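Local structure of acinetobacter secreted protease CpaA (Acinetobacter nosocomialis M2, 6O38) at residues A[372-386]-A[415-427]. The protein probably acts as a zinc-dependent protease, secreted by the type II pathway and found in complex with its chaperone CpaB. Numbering follows the deposited sequence.
Sequences SYTIDMLLVSSPEVN and RFYLRDVGYITYK. With SO4 (sulfate ion), chain O.
A parallel strand pair of what is probably the metalloprotease fold joins 373-381 to 416-425. Helices 383-389 and 391-411 lie between the two strands, consistent with the beta-alpha-beta unit that opens metzincin folds, and strand 457-462 also pairs with 373-381, which puts that strand in the middle of the three. From Tyr373 onward, its odd-numbered residues turn their backbone N and O to 416-425. Ile375 N donates to Tyr417 O at 2.9 Å, and Ile375 O accepts from Arg419 N. Beyond Met377, 416-425 carries one extra residue, a beta bulge: Met377 O takes Val421 N at 3.1 Å, yet Leu379 N goes to Gly422 O, and the regular ladder resumes with Leu379 O and Ile424 N.

Beside the bulge, Asp376 and Arg419 lie side by side on one face of the sheet. The arginine runs extended, its CG anti to the backbone N (chi1 164°), which carries NH2 to Asp376 OD1 at 2.8 Å in a salt bridge whose hydrogen bond is bent and weak; the carboxylate and guanidinium planes stand 65° apart. Val421 CG1 covers one guanidinium face, towards its rim, while NE is tied to Asn355 O. A sulfate ion, probably from the crystallisation liquor, is modelled too close to NH1 for its weak bond to carry weight. Further along this face, Val380 CG2 packs 3.7 Å from Ile424 CG1.

On the other face, Leu418 CD2 touches Ile375 CB and the CG of Met377, a selenomethionine here, and Leu379 CB rests against Tyr423 CD1 at 3.9 Å. After the strand, Ser382 takes the N-cap position, its OG accepting a weak bond from Glu384 N. The helix's first turn brings Asn386 back to the sheet: OD1 accepts from Ser381 OG, while ND2 donates to Thr425 OG1, near the amide plane, at 3.0 Å.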
ATOM      1  N   SER A 372      18.744  -4.435  12.804  1.00 37.15           N
ATOM      2  CA  SER A 372      18.986  -4.219  11.385  1.00 37.36           C
ATOM      3  C   SER A 372      20.478  -4.046  11.150  1.00 38.59           C
ATOM      4  O   SER A 372      21.205  -3.559  12.019  1.00 38.98           O
ATOM      5  CB  SER A 372      18.224  -2.997  10.859  1.00 36.37           C
ATOM      6  OG  SER A 372      18.703  -1.802  11.450  1.00 36.32           O
ATOM      7  N   TYR A 373      20.922  -4.458   9.965  1.00 38.05           N
ATOM      8  CA  TYR A 373      22.303  -4.299   9.531  1.00 39.30           C
ATOM      9  C   TYR A 373      22.342  -3.424   8.287  1.00 39.29           C
ATOM     10  O   TYR A 373      21.525  -3.587   7.377  1.00 38.80           O
ATOM     11  CB  TYR A 373      22.955  -5.655   9.246  1.00 40.64           C
ATOM     12  CG  TYR A 373      22.824  -6.640  10.384  1.00 41.04           C
ATOM     13  CD1 TYR A 373      23.682  -6.588  11.476  1.00 41.79           C
ATOM     14  CD2 TYR A 373      21.841  -7.621  10.370  1.00 40.76           C
ATOM     15  CE1 TYR A 373      23.566  -7.484  12.521  1.00 42.38           C
ATOM     16  CE2 TYR A 373      21.717  -8.523  11.412  1.00 41.32           C
ATOM     17  CZ  TYR A 373      22.582  -8.450  12.484  1.00 42.26           C
ATOM     18  OH  TYR A 373      22.464  -9.345  13.523  1.00 43.10           O
ATOM     19  N   THR A 374      23.296  -2.497   8.249  1.00 40.90           N
ATOM     20  CA  THR A 374      23.385  -1.526   7.166  1.00 41.00           C
ATOM     21  C   THR A 374      24.241  -2.092   6.040  1.00 42.03           C
ATOM     22  O   THR A 374      25.414  -2.421   6.248  1.00 43.14           O
ATOM     23  CB  THR A 374      23.969  -0.207   7.667  1.00 41.38           C
ATOM     24  OG1 THR A 374      23.131   0.325   8.701  1.00 40.46           O
ATOM     25  CG2 THR A 374      24.063   0.799   6.530  1.00 41.68           C
ATOM     26  N   ILE A 375      23.657  -2.194   4.851  1.00 42.00           N
ATOM     27  CA  ILE A 375      24.358  -2.654   3.658  1.00 43.25           C
ATOM     28  C   ILE A 375      24.675  -1.429   2.810  1.00 44.02           C
ATOM     29  O   ILE A 375      23.772  -0.805   2.242  1.00 43.71           O
ATOM     30  CB  ILE A 375      23.529  -3.680   2.875  1.00 43.16           C
ATOM     31  CG1 ILE A 375      23.235  -4.904   3.746  1.00 42.52           C
ATOM     32  CG2 ILE A 375      24.252  -4.090   1.600  1.00 44.56           C
ATOM     33  CD1 ILE A 375      22.371  -5.944   3.068  1.00 42.48           C
ATOM     34  N   ASP A 376      25.956  -1.078   2.726  1.00 47.67           N
ATOM     35  CA  ASP A 376      26.373   0.090   1.962  1.00 48.16           C
ATOM     36  C   ASP A 376      26.386  -0.239   0.475  1.00 48.58           C
ATOM     37  O   ASP A 376      26.929  -1.268   0.061  1.00 49.28           O
ATOM     38  CB  ASP A 376      27.756   0.558   2.415  1.00 49.36           C
ATOM     39  CG  ASP A 376      27.731   1.212   3.784  1.00 49.17           C
ATOM     40  OD1 ASP A 376      26.640   1.633   4.223  1.00 48.20           O
ATOM     41  OD2 ASP A 376      28.802   1.307   4.420  1.00 50.11           O
HETATM   42  N   MSE A 377      25.786   0.636  -0.327  1.00 49.84           N
HETATM   43  CA  MSE A 377      25.662   0.395  -1.760  1.00 50.25           C
HETATM   44  C   MSE A 377      26.327   1.485  -2.597  1.00 50.99           C
HETATM   45  O   MSE A 377      26.286   2.665  -2.248  1.00 50.78           O
HETATM   46  CB  MSE A 377      24.186   0.277  -2.150  1.00 52.16           C
HETATM   47  CG  MSE A 377      23.459  -0.895  -1.510  1.00 51.49           C
HETATM   48 SE   MSE A 377      24.005  -2.622  -2.233  0.51 52.51          SE
HETATM   49  CE  MSE A 377      23.423  -2.374  -4.077  1.00 52.81           C
ATOM     50  N   LEU A 378      26.938   1.075  -3.704  1.00 53.68           N
ATOM     51  CA  LEU A 378      27.505   1.993  -4.683  1.00 54.47           C
ATOM     52  C   LEU A 378      26.566   2.064  -5.880  1.00 54.21           C
ATOM     53  O   LEU A 378      26.295   1.043  -6.522  1.00 54.40           O
ATOM     54  CB  LEU A 378      28.898   1.541  -5.120  1.00 55.85           C
ATOM     55  CG  LEU A 378      29.473   2.234  -6.359  1.00 56.98           C
ATOM     56  CD1 LEU A 378      29.647   3.726  -6.115  1.00 57.16           C
ATOM     57  CD2 LEU A 378      30.789   1.596  -6.777  1.00 58.49           C
ATOM     58  N   LEU A 379      26.070   3.261  -6.175  1.00 55.35           N
ATOM     59  CA  LEU A 379      25.126   3.470  -7.264  1.00 56.28           C
ATOM     60  C   LEU A 379      25.887   3.937  -8.499  1.00 58.84           C
ATOM     61  O   LEU A 379      26.568   4.967  -8.460  1.00 59.77           O
ATOM     62  CB  LEU A 379      24.056   4.487  -6.868  1.00 55.37           C
ATOM     63  CG  LEU A 379      23.294   4.172  -5.578  1.00 52.92           C
ATOM     64  CD1 LEU A 379      22.211   5.211  -5.320  1.00 52.33           C
ATOM     65  CD2 LEU A 379      22.702   2.771  -5.625  1.00 52.15           C
ATOM     66  N   VAL A 380      25.766   3.183  -9.588  1.00 57.98           N
ATOM     67  CA  VAL A 380      26.435   3.488 -10.848  1.00 60.58           C
ATOM     68  C   VAL A 380      25.369   3.750 -11.902  1.00 61.57           C
ATOM     69  O   VAL A 380      24.485   2.913 -12.117  1.00 60.93           O
ATOM     70  CB  VAL A 380      27.369   2.345 -11.287  1.00 61.59           C
ATOM     71  CG1 VAL A 380      28.164   2.755 -12.518  1.00 64.42           C
ATOM     72  CG2 VAL A 380      28.298   1.951 -10.150  1.00 60.42           C
ATOM     73  N   SER A 381      25.454   4.907 -12.552  1.00 62.93           N
ATOM     74  CA  SER A 381      24.517   5.297 -13.596  1.00 64.18           C
ATOM     75  C   SER A 381      25.268   5.480 -14.907  1.00 67.10           C
ATOM     76  O   SER A 381      26.289   6.172 -14.950  1.00 68.33           O
ATOM     77  CB  SER A 381      23.779   6.585 -13.225  1.00 63.70           C
ATOM     78  OG  SER A 381      22.557   6.691 -13.933  1.00 64.13           O
ATOM     79  N   SER A 382      24.761   4.856 -15.965  1.00 67.67           N
ATOM     80  CA  SER A 382      25.401   4.958 -17.268  1.00 70.59           C
ATOM     81  C   SER A 382      25.222   6.365 -17.837  1.00 72.26           C
ATOM     82  O   SER A 382      24.170   6.984 -17.643  1.00 71.47           O
ATOM     83  CB  SER A 382      24.816   3.927 -18.232  1.00 71.46           C
ATOM     84  OG  SER A 382      25.362   4.075 -19.532  1.00 74.44           O
ATOM     85  N   PRO A 383      26.233   6.901 -18.525  1.00 74.67           N
ATOM     86  CA  PRO A 383      26.046   8.192 -19.208  1.00 76.64           C
ATOM     87  C   PRO A 383      24.905   8.180 -20.209  1.00 77.72           C
ATOM     88  O   PRO A 383      24.277   9.224 -20.431  1.00 78.39           O
ATOM     89  CB  PRO A 383      27.399   8.427 -19.895  1.00 79.26           C
ATOM     90  CG  PRO A 383      28.370   7.591 -19.132  1.00 78.06           C
ATOM     91  CD  PRO A 383      27.606   6.389 -18.666  1.00 75.78           C
ATOM     92  N   GLU A 384      24.625   7.032 -20.831  1.00 78.03           N
ATOM     93  CA  GLU A 384      23.466   6.928 -21.711  1.00 78.89           C
ATOM     94  C   GLU A 384      22.174   7.219 -20.956  1.00 76.64           C
ATOM     95  O   GLU A 384      21.261   7.854 -21.495  1.00 77.52           O
ATOM     96  CB  GLU A 384      23.414   5.543 -22.358  1.00 79.39           C
ATOM     97  CG  GLU A 384      24.406   5.355 -23.496  1.00 82.40           C
ATOM     98  CD  GLU A 384      24.347   3.964 -24.099  1.00 82.93           C
ATOM     99  OE1 GLU A 384      23.858   3.039 -23.418  1.00 80.69           O
ATOM    100  OE2 GLU A 384      24.784   3.799 -25.258  1.00 85.68           O
ATOM    101  N   VAL A 385      22.078   6.757 -19.707  1.00 74.53           N
ATOM    102  CA  VAL A 385      20.891   7.036 -18.906  1.00 72.37           C
ATOM    103  C   VAL A 385      20.819   8.516 -18.552  1.00 72.57           C
ATOM    104  O   VAL A 385      19.743   9.126 -18.594  1.00 72.42           O
ATOM    105  CB  VAL A 385      20.877   6.151 -17.646  1.00 69.48           C
ATOM    106  CG1 VAL A 385      19.728   6.541 -16.729  1.00 67.31           C
ATOM    107  CG2 VAL A 385      20.776   4.691 -18.034  1.00 69.38           C
ATOM    108  N   ASN A 386      21.958   9.118 -18.196  1.00 72.98           N
ATOM    109  CA  ASN A 386      21.963  10.534 -17.840  1.00 73.31           C
ATOM    110  C   ASN A 386      21.537  11.402 -19.017  1.00 75.95           C
ATOM    111  O   ASN A 386      20.856  12.417 -18.834  1.00 75.98           O
ATOM    112  CB  ASN A 386      23.346  10.952 -17.340  1.00 73.62           C
ATOM    113  CG  ASN A 386      23.800  10.148 -16.141  1.00 71.13           C
ATOM    114  OD1 ASN A 386      23.020   9.413 -15.535  1.00 68.97           O
ATOM    115  ND2 ASN A 386      25.068  10.293 -15.780  1.00 71.51           N
ATOM    116  N   ARG A 415      15.961  -7.623   8.588  1.00 38.33           N
ATOM    117  CA  ARG A 415      16.984  -6.955   9.391  1.00 38.70           C
ATOM    118  C   ARG A 415      18.089  -6.380   8.502  1.00 39.56           C
ATOM    119  O   ARG A 415      19.270  -6.695   8.641  1.00 40.85           O
ATOM    120  CB  ARG A 415      17.554  -7.920  10.423  1.00 39.79           C
ATOM    121  CG  ARG A 415      16.529  -8.461  11.406  1.00 39.13           C
ATOM    122  CD  ARG A 415      17.204  -9.041  12.636  1.00 40.26           C
ATOM    123  NE  ARG A 415      16.263  -9.756  13.492  1.00 39.83           N
ATOM    124  CZ  ARG A 415      15.996 -11.055  13.386  1.00 40.67           C
ATOM    125  NH1 ARG A 415      16.605 -11.786  12.462  1.00 42.11           N
ATOM    126  NH2 ARG A 415      15.125 -11.625  14.208  1.00 39.84           N
ATOM    127  N   PHE A 416      17.684  -5.516   7.574  1.00 36.71           N
ATOM    128  CA  PHE A 416      18.661  -4.808   6.758  1.00 37.90           C
ATOM    129  C   PHE A 416      18.058  -3.509   6.243  1.00 37.73           C
ATOM    130  O   PHE A 416      16.841  -3.389   6.086  1.00 37.05           O
ATOM    131  CB  PHE A 416      19.157  -5.667   5.585  1.00 39.18           C
ATOM    132  CG  PHE A 416      18.267  -5.624   4.373  1.00 39.31           C
ATOM    133  CD1 PHE A 416      17.136  -6.419   4.297  1.00 38.77           C
ATOM    134  CD2 PHE A 416      18.573  -4.801   3.301  1.00 40.01           C
ATOM    135  CE1 PHE A 416      16.322  -6.387   3.179  1.00 39.05           C
ATOM    136  CE2 PHE A 416      17.761  -4.762   2.182  1.00 40.30           C
ATOM    137  CZ  PHE A 416      16.634  -5.557   2.122  1.00 39.87           C
ATOM    138  N   TYR A 417      18.937  -2.543   5.990  1.00 39.02           N
ATOM    139  CA  TYR A 417      18.606  -1.319   5.278  1.00 39.06           C
ATOM    140  C   TYR A 417      19.687  -1.054   4.242  1.00 40.00           C
ATOM    141  O   TYR A 417      20.854  -1.399   4.442  1.00 40.32           O
ATOM    142  CB  TYR A 417      18.500  -0.103   6.209  1.00 38.05           C
ATOM    143  CG  TYR A 417      17.298  -0.086   7.124  1.00 36.86           C
ATOM    144  CD1 TYR A 417      16.052   0.313   6.659  1.00 36.77           C
ATOM    145  CD2 TYR A 417      17.416  -0.432   8.464  1.00 35.88           C
ATOM    146  CE1 TYR A 417      14.952   0.345   7.496  1.00 35.65           C
ATOM    147  CE2 TYR A 417      16.324  -0.402   9.309  1.00 34.81           C
ATOM    148  CZ  TYR A 417      15.095  -0.014   8.821  1.00 34.66           C
ATOM    149  OH  TYR A 417      14.007   0.016   9.662  1.00 33.74           O
ATOM    150  N   LEU A 418      19.291  -0.440   3.132  1.00 41.75           N
ATOM    151  CA  LEU A 418      20.242  -0.021   2.113  1.00 42.42           C
ATOM    152  C   LEU A 418      20.640   1.428   2.358  1.00 42.14           C
ATOM    153  O   LEU A 418      19.783   2.281   2.609  1.00 41.53           O
ATOM    154  CB  LEU A 418      19.654  -0.180   0.710  1.00 42.81           C
ATOM    155  CG  LEU A 418      19.442  -1.611   0.214  1.00 43.29           C
ATOM    156  CD1 LEU A 418      19.084  -1.610  -1.263  1.00 43.79           C
ATOM    157  CD2 LEU A 418      20.675  -2.465   0.472  1.00 44.03           C
ATOM    158  N   ARG A 419      21.941   1.695   2.301  1.00 44.55           N
ATOM    159  CA  ARG A 419      22.484   3.040   2.443  1.00 44.68           C
ATOM    160  C   ARG A 419      23.402   3.310   1.263  1.00 45.96           C
ATOM    161  O   ARG A 419      24.364   2.567   1.043  1.00 46.50           O
ATOM    162  CB  ARG A 419      23.236   3.190   3.769  1.00 43.99           C
ATOM    163  CG  ARG A 419      24.158   4.396   3.854  1.00 44.43           C
ATOM    164  CD  ARG A 419      24.681   4.566   5.274  1.00 43.71           C
ATOM    165  NE  ARG A 419      25.753   5.553   5.365  1.00 44.32           N
ATOM    166  CZ  ARG A 419      27.041   5.248   5.483  1.00 44.84           C
ATOM    167  NH1 ARG A 419      27.948   6.212   5.560  1.00 45.47           N
ATOM    168  NH2 ARG A 419      27.423   3.979   5.529  1.00 44.85           N
ATOM    169  N   ASP A 420      23.107   4.362   0.503  1.00 49.34           N
ATOM    170  CA  ASP A 420      23.957   4.728  -0.621  1.00 50.24           C
ATOM    171  C   ASP A 420      25.125   5.563  -0.107  1.00 50.49           C
ATOM    172  O   ASP A 420      24.928   6.601   0.533  1.00 50.10           O
ATOM    173  CB  ASP A 420      23.162   5.464  -1.703  1.00 50.51           C
ATOM    174  CG  ASP A 420      22.873   6.912  -1.354  1.00 50.37           C
ATOM    175  OD1 ASP A 420      22.275   7.167  -0.287  1.00 49.56           O
ATOM    176  OD2 ASP A 420      23.256   7.798  -2.147  1.00 51.19           O
ATOM    177  N   VAL A 421      26.342   5.073  -0.334  1.00 49.79           N
ATOM    178  CA  VAL A 421      27.553   5.746   0.118  1.00 50.29           C
ATOM    179  C   VAL A 421      28.324   6.378  -1.024  1.00 51.65           C
ATOM    180  O   VAL A 421      29.391   6.964  -0.788  1.00 52.18           O
ATOM    181  CB  VAL A 421      28.459   4.785   0.910  1.00 50.58           C
ATOM    182  CG1 VAL A 421      27.751   4.317   2.169  1.00 49.67           C
ATOM    183  CG2 VAL A 421      28.848   3.597   0.047  1.00 51.30           C
ATOM    184  N   GLY A 422      27.825   6.282  -2.253  1.00 53.42           N
ATOM    185  CA  GLY A 422      28.499   6.870  -3.391  1.00 54.43           C
ATOM    186  C   GLY A 422      27.687   6.784  -4.667  1.00 54.95           C
ATOM    187  O   GLY A 422      26.917   5.837  -4.857  1.00 54.51           O
ATOM    188  N   TYR A 423      27.848   7.769  -5.546  1.00 59.06           N
ATOM    189  CA  TYR A 423      27.149   7.797  -6.825  1.00 59.62           C
ATOM    190  C   TYR A 423      28.135   8.217  -7.902  1.00 61.40           C
ATOM    191  O   TYR A 423      28.688   9.319  -7.841  1.00 62.06           O
ATOM    192  CB  TYR A 423      25.952   8.754  -6.782  1.00 59.28           C
ATOM    193  CG  TYR A 423      25.241   8.923  -8.107  1.00 60.60           C
ATOM    194  CD1 TYR A 423      24.213   8.067  -8.479  1.00 60.26           C
ATOM    195  CD2 TYR A 423      25.592   9.944  -8.982  1.00 62.49           C
ATOM    196  CE1 TYR A 423      23.558   8.220  -9.688  1.00 61.57           C
ATOM    197  CE2 TYR A 423      24.946  10.103 -10.192  1.00 64.27           C
ATOM    198  CZ  TYR A 423      23.930   9.240 -10.540  1.00 63.58           C
ATOM    199  OH  TYR A 423      23.284   9.400 -11.744  1.00 65.48           O
ATOM    200  N   ILE A 424      28.357   7.345  -8.883  1.00 59.68           N
ATOM    201  CA  ILE A 424      29.315   7.597  -9.950  1.00 61.81           C
ATOM    202  C   ILE A 424      28.611   7.448 -11.290  1.00 63.49           C
ATOM    203  O   ILE A 424      27.690   6.639 -11.448  1.00 62.58           O
ATOM    204  CB  ILE A 424      30.548   6.665  -9.878  1.00 61.93           C
ATOM    205  CG1 ILE A 424      30.143   5.207 -10.105  1.00 61.58           C
ATOM    206  CG2 ILE A 424      31.264   6.832  -8.549  1.00 60.77           C
ATOM    207  CD1 ILE A 424      31.319   4.258 -10.206  1.00 62.25           C
ATOM    208  N   THR A 425      29.044   8.251 -12.257  1.00 64.79           N
ATOM    209  CA  THR A 425      28.569   8.161 -13.630  1.00 66.91           C
ATOM    210  C   THR A 425      29.609   7.407 -14.448  1.00 68.61           C
ATOM    211  O   THR A 425      30.754   7.856 -14.568  1.00 70.04           O
ATOM    212  CB  THR A 425      28.324   9.550 -14.220  1.00 69.00           C
ATOM    213  OG1 THR A 425      27.122  10.102 -13.667  1.00 67.67           O
ATOM    214  CG2 THR A 425      28.199   9.472 -15.737  1.00 71.80           C
ATOM    215  N   TYR A 426      29.212   6.264 -15.003  1.00 68.59           N
ATOM    216  CA  TYR A 426      30.161   5.398 -15.687  1.00 70.07           C
ATOM    217  C   TYR A 426      29.406   4.373 -16.520  1.00 70.55           C
ATOM    218  O   TYR A 426      28.346   3.892 -16.110  1.00 68.69           O
ATOM    219  CB  TYR A 426      31.080   4.688 -14.686  1.00 68.41           C
ATOM    220  CG  TYR A 426      32.069   3.750 -15.333  1.00 69.96           C
ATOM    221  CD1 TYR A 426      33.197   4.238 -15.978  1.00 72.48           C
ATOM    222  CD2 TYR A 426      31.868   2.378 -15.308  1.00 69.09           C
ATOM    223  CE1 TYR A 426      34.102   3.383 -16.575  1.00 74.06           C
ATOM    224  CE2 TYR A 426      32.764   1.518 -15.902  1.00 70.67           C
ATOM    225  CZ  TYR A 426      33.880   2.023 -16.534  1.00 73.15           C
ATOM    226  OH  TYR A 426      34.777   1.163 -17.126  1.00 74.87           O
ATOM    227  N   LYS A 427      29.961   4.049 -17.684  1.00 73.18           N
ATOM    228  CA  LYS A 427      29.409   3.038 -18.578  1.00 74.10           C
ATOM    229  C   LYS A 427      30.233   1.762 -18.455  1.00 73.88           C
ATOM    230  O   LYS A 427      31.421   1.752 -18.795  1.00 75.58           O
ATOM    231  CB  LYS A 427      29.403   3.538 -20.023  1.00 77.49           C
ATOM    232  CG  LYS A 427      29.244   2.446 -21.072  1.00 79.16           C
ATOM    233  CD  LYS A 427      27.785   2.160 -21.377  1.00 78.63           C
ATOM    234  CE  LYS A 427      27.648   1.171 -22.524  1.00 80.74           C
ATOM    235  NZ  LYS A 427      27.825  -0.237 -22.074  1.00 79.29           N
TER
HETATM  236  S   SO4 O 603      30.793   7.339   6.803  0.68 51.73           S
HETATM  237  O1  SO4 O 603      30.998   5.918   6.540  0.68 51.73           O
HETATM  238  O2  SO4 O 603      31.353   7.678   8.108  0.68 51.73           O
HETATM  239  O3  SO4 O 603      31.459   8.127   5.769  0.68 51.73           O
HETATM  240  O4  SO4 O 603      29.364   7.637   6.796  0.68 51.73           O